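Local atomic coordinates of BfpC (Escherichia coli, PDB entry 3VHJ), a protein that probably takes part in type IV pilus assembly as a membrane-anchored component of the biogenesis machinery, represented here by its N-terminal cytoplasmic domain. Residues Asn36-Leu41 with Phe58-Lys63; Ser84-Phe89 with Lys121-His126; Tyr16-Leu21 with Asn93-Val98. The protein carries 1 engineered substitution. All blocks are in the same frame, centred on the assembly; numbering follows the deposited sequence.

Contact 1: residues Asn36-Leu41 with Phe58-Lys63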
loop_
_atom_site.group_PDB
_atom_site.type_symbol
_atom_site.label_atom_id
_atom_site.label_comp_id
_atom_site.label_asym_id
_atom_site.label_seq_id
_atom_site.Cartn_x
_atom_site.Cartn_y
_atom_site.Cartn_z
ATOM N N ASN A 36 -4.450 2.253 17.602
ATOM C CA ASN A 36 -5.025 3.405 18.269
ATOM C C ASN A 36 -4.021 4.515 18.510
ATOM O O ASN A 36 -4.385 5.692 18.496
ATOM C CB ASN A 36 -5.682 2.969 19.575
ATOM C CG ASN A 36 -7.082 2.451 19.358
ATOM O OD1 ASN A 36 -7.994 3.218 19.039
ATOM N ND2 ASN A 36 -7.265 1.150 19.513
ATOM N N LYS A 37 -2.762 4.145 18.724
ATOM C CA LYS A 37 -1.713 5.134 18.943
ATOM C C LYS A 37 -1.454 5.854 17.627
ATOM O O LYS A 37 -1.193 7.056 17.604
ATOM C CB LYS A 37 -0.427 4.461 19.435
ATOM C CG LYS A 37 -0.494 4.015 20.894
ATOM C CD LYS A 37 0.695 3.145 21.297
ATOM C CE LYS A 37 2.022 3.879 21.161
ATOM N NZ LYS A 37 3.162 3.031 21.611
ATOM N N SER A 38 -1.540 5.110 16.531
ATOM C CA SER A 38 -1.322 5.685 15.211
ATOM C C SER A 38 -2.478 6.614 14.845
ATOM O O SER A 38 -2.265 7.711 14.325
ATOM C CB SER A 38 -1.191 4.569 14.170
ATOM O OG SER A 38 -0.937 5.103 12.884
ATOM N N LEU A 39 -3.703 6.174 15.119
ATOM C CA LEU A 39 -4.885 6.985 14.827
ATOM C C LEU A 39 -4.821 8.298 15.605
ATOM O O LEU A 39 -5.136 9.363 15.077
ATOM C CB LEU A 39 -6.158 6.230 15.213
ATOM C CG LEU A 39 -6.564 5.056 14.316
ATOM C CD1 LEU A 39 -7.674 4.274 14.980
ATOM C CD2 LEU A 39 -7.010 5.578 12.957
ATOM N N THR A 40 -4.412 8.211 16.866
ATOM C CA THR A 40 -4.308 9.395 17.711
ATOM C C THR A 40 -3.240 10.336 17.169
ATOM O O THR A 40 -3.464 11.539 17.041
ATOM C CB THR A 40 -3.950 9.009 19.158
ATOM O OG1 THR A 40 -5.009 8.222 19.708
ATOM C CG2 THR A 40 -3.754 10.258 20.018
ATOM N N LEU A 41 -2.080 9.774 16.849
ATOM C CA LEU A 41 -0.968 10.550 16.317
ATOM C C LEU A 41 -1.307 11.249 15.007
ATOM O O LEU A 41 -0.831 12.346 14.744
ATOM C CB LEU A 41 0.247 9.647 16.092
ATOM C CG LEU A 41 1.442 10.301 15.388
ATOM C CD1 LEU A 41 2.052 11.362 16.298
ATOM C CD2 LEU A 41 2.475 9.246 15.043
ATOM N N PHE A 58 -1.957 -2.920 10.375
ATOM C CA PHE A 58 -3.074 -2.021 10.157
ATOM C C PHE A 58 -2.723 -0.867 9.234
ATOM O O PHE A 58 -1.554 -0.548 9.026
ATOM C CB PHE A 58 -3.526 -1.475 11.506
ATOM C CG PHE A 58 -2.398 -0.929 12.330
ATOM C CD1 PHE A 58 -1.897 0.346 12.091
ATOM C CD2 PHE A 58 -1.800 -1.715 13.314
ATOM C CE1 PHE A 58 -0.811 0.833 12.823
ATOM C CE2 PHE A 58 -0.717 -1.241 14.049
ATOM C CZ PHE A 58 -0.221 0.037 13.803
ATOM N N ALA A 59 -3.758 -0.252 8.682
ATOM C CA ALA A 59 -3.591 0.889 7.800
ATOM C C ALA A 59 -4.398 2.046 8.378
ATOM O O ALA A 59 -5.499 1.848 8.888
ATOM C CB ALA A 59 -4.090 0.548 6.399
ATOM N N VAL A 60 -3.840 3.248 8.320
ATOM C CA VAL A 60 -4.544 4.430 8.808
ATOM C C VAL A 60 -4.757 5.347 7.608
ATOM O O VAL A 60 -3.808 5.665 6.892
ATOM C CB VAL A 60 -3.736 5.159 9.908
ATOM C CG1 VAL A 60 -4.357 6.519 10.209
ATOM C CG2 VAL A 60 -3.742 4.317 11.181
ATOM N N GLY A 61 -6.005 5.753 7.385
ATOM C CA GLY A 61 -6.318 6.609 6.254
ATOM C C GLY A 61 -6.194 8.099 6.511
ATOM O O GLY A 61 -6.125 8.549 7.656
ATOM N N ASP A 62 -6.159 8.865 5.427
ATOM C CA ASP A 62 -6.051 10.318 5.503
ATOM C C ASP A 62 -7.168 10.935 4.675
ATOM O O ASP A 62 -7.099 10.947 3.449
ATOM C CB ASP A 62 -4.708 10.785 4.950
ATOM C CG ASP A 62 -4.540 12.298 5.024
ATOM O OD1 ASP A 62 -5.495 12.996 5.433
ATOM O OD2 ASP A 62 -3.449 12.784 4.670
ATOM N N LYS A 63 -8.195 11.443 5.343
ATOM C CA LYS A 63 -9.316 12.054 4.640
ATOM C C LYS A 63 -8.908 13.223 3.747
ATOM O O LYS A 63 -9.626 13.564 2.814
ATOM C CB LYS A 63 -10.370 12.538 5.638
ATOM C CG LYS A 63 -11.062 11.422 6.403
ATOM C CD LYS A 63 -12.172 11.977 7.280
ATOM C CE LYS A 63 -12.877 10.880 8.057
ATOM N NZ LYS A 63 -14.018 11.448 8.831
#
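Ser38 and Val60 meet through torsions that bring a hydroxyl against a methyl: Ser38 holds OG anti to its backbone N (chi1 -178°), while Val60 keeps CG1 anti to N (chi1 169°), which leaves CG2 beside N and facing the helix. Ser38 OG then lies 3.4 Å from Val60 CG2, a van der Waals contact with a carbon partner. On the neighbouring side of the same serine, Ser38 CB comes to 4.0 Å from Phe58 CE1, obliquely to the ring. Leu39 starts from a CB not aimed at the strand, but its CD2 branch turns inward and fits against both methyls of Val60, with Leu39 CD2 at 3.9 Å from Val60 CG2. Val60 is thus straddled by two consecutive helix residues. On the helix itself, Asn36 O takes both Thr40 N and Thr40 OG1, approaching from opposite faces of its carbonyl plane. Over residues 36-41 and 58-60 the axes run almost parallel, 10° apart. Helix 31-42 packs on the antiparallel sheet: Leu39 also touches Tyr47 of strand 46-52, Ser38 reaches Leu21 of strand 21-23, and Phe58 and Val60 continue along the helix to Leu35.

Contact 2: residues Ser84-Phe89 with Lys121-His126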
loop_
_atom_site.group_PDB
_atom_site.type_symbol
_atom_site.label_atom_id
_atom_site.label_comp_id
_atom_site.label_asym_id
_atom_site.label_seq_id
_atom_site.Cartn_x
_atom_site.Cartn_y
_atom_site.Cartn_z
ATOM N N SER A 84 8.075 -11.982 -1.209
ATOM C CA SER A 84 8.064 -10.528 -1.084
ATOM C C SER A 84 8.086 -9.885 -2.468
ATOM O O SER A 84 8.470 -10.522 -3.449
ATOM C CB SER A 84 9.284 -10.068 -0.281
ATOM O OG SER A 84 10.484 -10.516 -0.897
ATOM N N PHE A 85 7.685 -8.621 -2.549
ATOM C CA PHE A 85 7.660 -7.935 -3.834
ATOM C C PHE A 85 7.529 -6.430 -3.669
ATOM O O PHE A 85 7.057 -5.941 -2.644
ATOM C CB PHE A 85 6.482 -8.441 -4.669
ATOM C CG PHE A 85 5.133 -8.118 -4.067
ATOM C CD1 PHE A 85 4.492 -6.921 -4.359
ATOM C CD2 PHE A 85 4.528 -8.997 -3.180
ATOM C CE1 PHE A 85 3.266 -6.599 -3.774
ATOM C CE2 PHE A 85 3.296 -8.688 -2.586
ATOM C CZ PHE A 85 2.668 -7.483 -2.886
ATOM N N CYS A 86 7.951 -5.703 -4.693
ATOM C CA CYS A 86 7.836 -4.257 -4.698
ATOM C C CYS A 86 7.655 -3.870 -6.156
ATOM O O CYS A 86 7.874 -4.684 -7.051
ATOM C CB CYS A 86 9.095 -3.597 -4.129
ATOM S SG CYS A 86 10.415 -3.332 -5.328
ATOM N N GLY A 87 7.240 -2.637 -6.402
ATOM C CA GLY A 87 7.069 -2.222 -7.779
ATOM C C GLY A 87 6.559 -0.812 -7.955
ATOM O O GLY A 87 5.991 -0.219 -7.036
ATOM N N LEU A 88 6.801 -0.284 -9.150
ATOM C CA LEU A 88 6.365 1.042 -9.560
ATOM C C LEU A 88 5.274 0.718 -10.580
ATOM O O LEU A 88 5.531 0.028 -11.569
ATOM C CB LEU A 88 7.519 1.786 -10.232
ATOM C CG LEU A 88 7.218 3.108 -10.941
ATOM C CD1 LEU A 88 6.710 4.142 -9.952
ATOM C CD2 LEU A 88 8.494 3.599 -11.623
ATOM N N PHE A 89 4.061 1.202 -10.336
ATOM C CA PHE A 89 2.936 0.903 -11.218
ATOM C C PHE A 89 2.065 2.106 -11.535
ATOM O O PHE A 89 1.766 2.913 -10.662
ATOM C CB PHE A 89 1.997 -0.117 -10.566
ATOM C CG PHE A 89 2.632 -1.428 -10.215
ATOM C CD1 PHE A 89 2.707 -2.452 -11.151
ATOM C CD2 PHE A 89 3.075 -1.670 -8.917
ATOM C CE1 PHE A 89 3.201 -3.703 -10.796
ATOM C CE2 PHE A 89 3.572 -2.916 -8.556
ATOM C CZ PHE A 89 3.633 -3.933 -9.493
ATOM N N LYS A 121 11.587 8.488 -8.676
ATOM C CA LYS A 121 12.619 8.900 -7.730
ATOM C C LYS A 121 12.456 8.229 -6.362
ATOM O O LYS A 121 13.442 7.824 -5.744
ATOM C CB LYS A 121 12.609 10.426 -7.568
ATOM C CG LYS A 121 13.648 10.965 -6.589
ATOM C CD LYS A 121 13.643 12.489 -6.554
ATOM C CE LYS A 121 14.631 13.026 -5.529
ATOM N NZ LYS A 121 16.010 12.495 -5.742
ATOM N N PHE A 122 11.218 8.111 -5.889
ATOM C CA PHE A 122 10.970 7.480 -4.594
ATOM C C PHE A 122 11.333 6.000 -4.679
ATOM O O PHE A 122 11.964 5.444 -3.781
ATOM C CB PHE A 122 9.499 7.615 -4.204
ATOM C CG PHE A 122 9.192 7.085 -2.836
ATOM C CD1 PHE A 122 9.451 7.851 -1.705
ATOM C CD2 PHE A 122 8.676 5.804 -2.676
ATOM C CE1 PHE A 122 9.201 7.347 -0.427
ATOM C CE2 PHE A 122 8.421 5.289 -1.403
ATOM C CZ PHE A 122 8.685 6.064 -0.276
ATOM N N PHE A 123 10.920 5.379 -5.777
ATOM C CA PHE A 123 11.172 3.973 -6.042
ATOM C C PHE A 123 12.663 3.651 -5.974
ATOM O O PHE A 123 13.085 2.736 -5.260
ATOM C CB PHE A 123 10.621 3.637 -7.429
ATOM C CG PHE A 123 10.845 2.216 -7.856
ATOM C CD1 PHE A 123 10.242 1.161 -7.171
ATOM C CD2 PHE A 123 11.613 1.934 -8.982
ATOM C CE1 PHE A 123 10.397 -0.148 -7.605
ATOM C CE2 PHE A 123 11.774 0.624 -9.426
ATOM C CZ PHE A 123 11.163 -0.420 -8.736
ATOM N N PHE A 124 13.462 4.404 -6.723
ATOM C CA PHE A 124 14.902 4.187 -6.743
ATOM C C PHE A 124 15.599 4.533 -5.433
ATOM O O PHE A 124 16.446 3.781 -4.964
ATOM C CB PHE A 124 15.550 4.993 -7.872
ATOM C CG PHE A 124 15.444 4.345 -9.218
ATOM C CD1 PHE A 124 14.648 4.900 -10.212
ATOM C CD2 PHE A 124 16.152 3.179 -9.496
ATOM C CE1 PHE A 124 14.558 4.302 -11.474
ATOM C CE2 PHE A 124 16.069 2.574 -10.748
ATOM C CZ PHE A 124 15.269 3.139 -11.741
ATOM N N ASP A 125 15.243 5.668 -4.840
ATOM C CA ASP A 125 15.885 6.089 -3.603
ATOM C C ASP A 125 15.548 5.263 -2.366
ATOM O O ASP A 125 16.398 5.078 -1.499
ATOM C CB ASP A 125 15.572 7.559 -3.299
ATOM C CG ASP A 125 16.104 8.508 -4.360
ATOM O OD1 ASP A 125 17.154 8.212 -4.966
ATOM O OD2 ASP A 125 15.472 9.564 -4.576
ATOM N N HIS A 126 14.327 4.745 -2.279
ATOM C CA HIS A 126 13.947 4.008 -1.077
ATOM C C HIS A 126 13.363 2.612 -1.220
ATOM O O HIS A 126 13.381 1.842 -0.263
ATOM C CB HIS A 126 12.945 4.841 -0.275
ATOM C CG HIS A 126 13.388 6.245 -0.018
ATOM N ND1 HIS A 126 14.398 6.556 0.865
ATOM C CD2 HIS A 126 12.962 7.423 -0.534
ATOM C CE1 HIS A 126 14.575 7.865 0.885
ATOM N NE2 HIS A 126 13.716 8.414 0.043
#
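Phe123 projects from helix 116-127 onto Cys86, Gly87 and Leu88 of strand 85-90 in a helix-on-sheet layer; between residues 84-89 and 121-126 its ring carries the helix side of the interface. Leu88 CB sits over the centre of one face of this ring, 4.1 Å from the centroid of Phe123 and only 9° off the ring normal, a CH-pi contact. CE1 has further neighbours. Phe123 CE1 touches the strand backbone at Leu88 N, 3.9 Å away, and at the preceding carbonyl carbon, Gly87 C. Cys86 SG lies 3.9 Å from Phe123 CE1, oblique to the ring, a sulfur-aromatic contact. The reach comes from Phe123 CG being anti to the backbone N (chi1 178°), which puts the ring over the strand. On the helix surface away from the strand, Lys121 NZ reaches Asp125 OD2 on its syn side at 3.2 Å, in a salt bridge. Helix and strand run roughly antiparallel, with local axes 9.0 Å apart. Phe123 and Cys86 both also touch Thr136 of strand 135-137, which lies beside strand 85-90, while Leu88 extends the packing to Ala119 of the same helix and to Val98 of strand 96-101.

Contact 3: residues Tyr16-Leu21 with Asn93-Val98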
loop_
_atom_site.group_PDB
_atom_site.type_symbol
_atom_site.label_atom_id
_atom_site.label_comp_id
_atom_site.label_asym_id
_atom_site.label_seq_id
_atom_site.Cartn_x
_atom_site.Cartn_y
_atom_site.Cartn_z
ATOM N N TYR A 16 -9.526 1.799 -5.267
ATOM C CA TYR A 16 -8.822 1.362 -4.070
ATOM C C TYR A 16 -8.189 2.515 -3.322
ATOM O O TYR A 16 -7.723 3.481 -3.929
ATOM C CB TYR A 16 -7.691 0.411 -4.434
ATOM C CG TYR A 16 -8.113 -0.832 -5.167
ATOM C CD1 TYR A 16 -8.488 -1.974 -4.470
ATOM C CD2 TYR A 16 -8.095 -0.880 -6.558
ATOM C CE1 TYR A 16 -8.829 -3.146 -5.140
ATOM C CE2 TYR A 16 -8.440 -2.047 -7.239
ATOM C CZ TYR A 16 -8.802 -3.175 -6.522
ATOM O OH TYR A 16 -9.116 -4.343 -7.178
ATOM N N ALA A 17 -8.150 2.385 -2.002
ATOM C CA ALA A 17 -7.522 3.383 -1.159
ATOM C C ALA A 17 -6.033 3.062 -1.194
ATOM O O ALA A 17 -5.634 1.931 -0.910
ATOM C CB ALA A 17 -8.050 3.267 0.273
ATOM N N VAL A 18 -5.216 4.045 -1.567
ATOM C CA VAL A 18 -3.769 3.867 -1.612
ATOM C C VAL A 18 -3.110 4.979 -0.795
ATOM O O VAL A 18 -3.775 5.924 -0.370
ATOM C CB VAL A 18 -3.226 3.910 -3.078
ATOM C CG1 VAL A 18 -3.791 2.745 -3.876
ATOM C CG2 VAL A 18 -3.605 5.228 -3.745
ATOM N N ASN A 19 -1.805 4.862 -0.578
ATOM C CA ASN A 19 -1.054 5.847 0.196
ATOM C C ASN A 19 -1.525 5.899 1.643
ATOM O O ASN A 19 -1.654 6.972 2.231
ATOM C CB ASN A 19 -1.179 7.243 -0.419
ATOM C CG ASN A 19 -0.084 8.179 0.051
ATOM O OD1 ASN A 19 1.060 8.075 -0.380
ATOM N ND2 ASN A 19 -0.429 9.092 0.950
ATOM N N LEU A 20 -1.793 4.733 2.216
ATOM C CA LEU A 20 -2.217 4.653 3.607
ATOM C C LEU A 20 -0.971 4.539 4.477
ATOM O O LEU A 20 0.107 4.214 3.986
ATOM C CB LEU A 20 -3.091 3.418 3.822
ATOM C CG LEU A 20 -4.430 3.402 3.083
ATOM C CD1 LEU A 20 -4.846 1.975 2.827
ATOM C CD2 LEU A 20 -5.475 4.134 3.905
ATOM N N LEU A 21 -1.113 4.828 5.764
ATOM C CA LEU A 21 0.004 4.707 6.691
ATOM C C LEU A 21 -0.119 3.322 7.304
ATOM O O LEU A 21 -1.050 3.066 8.059
ATOM C CB LEU A 21 -0.092 5.755 7.799
ATOM C CG LEU A 21 0.979 5.701 8.897
ATOM C CD1 LEU A 21 2.358 5.921 8.290
ATOM C CD2 LEU A 21 0.686 6.769 9.939
ATOM N N ASN A 93 -5.968 6.063 -13.373
ATOM C CA ASN A 93 -6.415 7.440 -13.236
ATOM C C ASN A 93 -5.336 8.509 -13.048
ATOM O O ASN A 93 -5.426 9.336 -12.142
ATOM C CB ASN A 93 -7.431 7.520 -12.093
ATOM C CG ASN A 93 -6.854 7.056 -10.767
ATOM O OD1 ASN A 93 -5.999 6.169 -10.727
ATOM N ND2 ASN A 93 -7.334 7.642 -9.671
ATOM N N GLU A 94 -4.322 8.499 -13.908
ATOM C CA GLU A 94 -3.259 9.501 -13.849
ATOM C C GLU A 94 -2.503 9.474 -12.527
ATOM O O GLU A 94 -2.000 10.504 -12.069
ATOM C CB GLU A 94 -3.848 10.906 -14.023
ATOM C CG GLU A 94 -5.002 11.024 -15.012
ATOM C CD GLU A 94 -4.554 10.910 -16.445
ATOM O OE1 GLU A 94 -5.360 11.230 -17.345
ATOM O OE2 GLU A 94 -3.399 10.499 -16.672
ATOM N N LEU A 95 -2.427 8.308 -11.901
ATOM C CA LEU A 95 -1.732 8.209 -10.629
ATOM C C LEU A 95 -0.659 7.128 -10.710
ATOM O O LEU A 95 -0.840 6.119 -11.388
ATOM C CB LEU A 95 -2.743 7.872 -9.528
ATOM C CG LEU A 95 -2.339 7.940 -8.058
ATOM C CD1 LEU A 95 -2.059 9.388 -7.658
ATOM C CD2 LEU A 95 -3.479 7.369 -7.213
ATOM N N TRP A 96 0.455 7.350 -10.023
ATOM C CA TRP A 96 1.537 6.381 -9.992
ATOM C C TRP A 96 1.633 5.793 -8.600
ATOM O O TRP A 96 1.561 6.515 -7.607
ATOM C CB TRP A 96 2.862 7.031 -10.385
ATOM C CG TRP A 96 2.928 7.268 -11.851
ATOM C CD1 TRP A 96 2.421 8.337 -12.539
ATOM C CD2 TRP A 96 3.448 6.368 -12.830
ATOM N NE1 TRP A 96 2.592 8.151 -13.890
ATOM C CE2 TRP A 96 3.220 6.950 -14.097
ATOM C CE3 TRP A 96 4.086 5.121 -12.762
ATOM C CZ2 TRP A 96 3.606 6.327 -15.286
ATOM C CZ3 TRP A 96 4.472 4.503 -13.944
ATOM C CH2 TRP A 96 4.229 5.109 -15.190
ATOM N N LEU A 97 1.804 4.479 -8.539
ATOM C CA LEU A 97 1.882 3.770 -7.273
ATOM C C LEU A 97 3.233 3.094 -7.059
ATOM O O LEU A 97 3.811 2.545 -7.990
ATOM C CB LEU A 97 0.792 2.695 -7.228
ATOM C CG LEU A 97 -0.633 3.132 -7.579
ATOM C CD1 LEU A 97 -1.536 1.901 -7.608
ATOM C CD2 LEU A 97 -1.132 4.162 -6.567
ATOM N N VAL A 98 3.737 3.158 -5.829
ATOM C CA VAL A 98 4.986 2.493 -5.479
ATOM C C VAL A 98 4.634 1.672 -4.246
ATOM O O VAL A 98 4.250 2.225 -3.218
ATOM C CB VAL A 98 6.111 3.484 -5.135
ATOM C CG1 VAL A 98 7.378 2.709 -4.739
ATOM C CG2 VAL A 98 6.401 4.369 -6.345
#
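Val18 lies crosswise to Leu97, the two side chains meeting at about a right angle, and tip to tip with Leu95. One methyl serves both neighbours: Val18 CG2 is 3.9 Å from Leu97 CD2 and 4.1 Å from Leu95 CD2. The crossing with Leu97 is the broader of the two, because Leu97 CD2 also lies 4.0 Å from Val18 CG1 and so rests against both branches of the valine. Leu97 does not aim its CB at Val18; chi2 of 175° sends CD1 out along the chain and leaves CD2 as the branch turned to the valine. For the valine, chi1 of -64° places CG2 between the backbone N and the carbonyl carbon, on the side facing the leucines. Leu95 and Leu97 fall on one side of their chain by beta alternation, and Trp96 between them turns to the other, where it packs on Lys116 and Ala119 of helix 116-127. The contact thereby joins two beta sheets of this cytoplasmic domain, and between residues 16-21 and 93-98 the link is made by side chains: Val18 directly follows strand 14-17, whereas Leu97 belongs to strand 96-101. Leu74 of helix 74-77 touches both Val18 and Leu97. The turn after Val18 is held by polar bonds: Asp110 of strand 107-113 accepts the backbone N-H of Asn19 through OD1 and that of Leu20 through OD2, and Asn19 OD1 accepts from Ser112 N.

Overall arrangement
Contact 3 bridges the other two, its centre about 17 Å from that of contact 1 and about 13 Å from that of contact 2. Contacts 1 and 2 lie on opposite sides of the chain's centre, about 23 Å apart between centres, and do not touch. Each joins contact 3 through strand pairing: Val60 N lies 2.8 Å from Leu21 O, a probable hydrogen bond between strands 55-60 and 21-23, and Phe89 O lies 2.6 Å from Leu97 N, probably another, between strands 85-90 and 96-101. Two helix-covered sheets are thus connected by way of contact 3, whose centre lies about 7 Å from the centre of the chain.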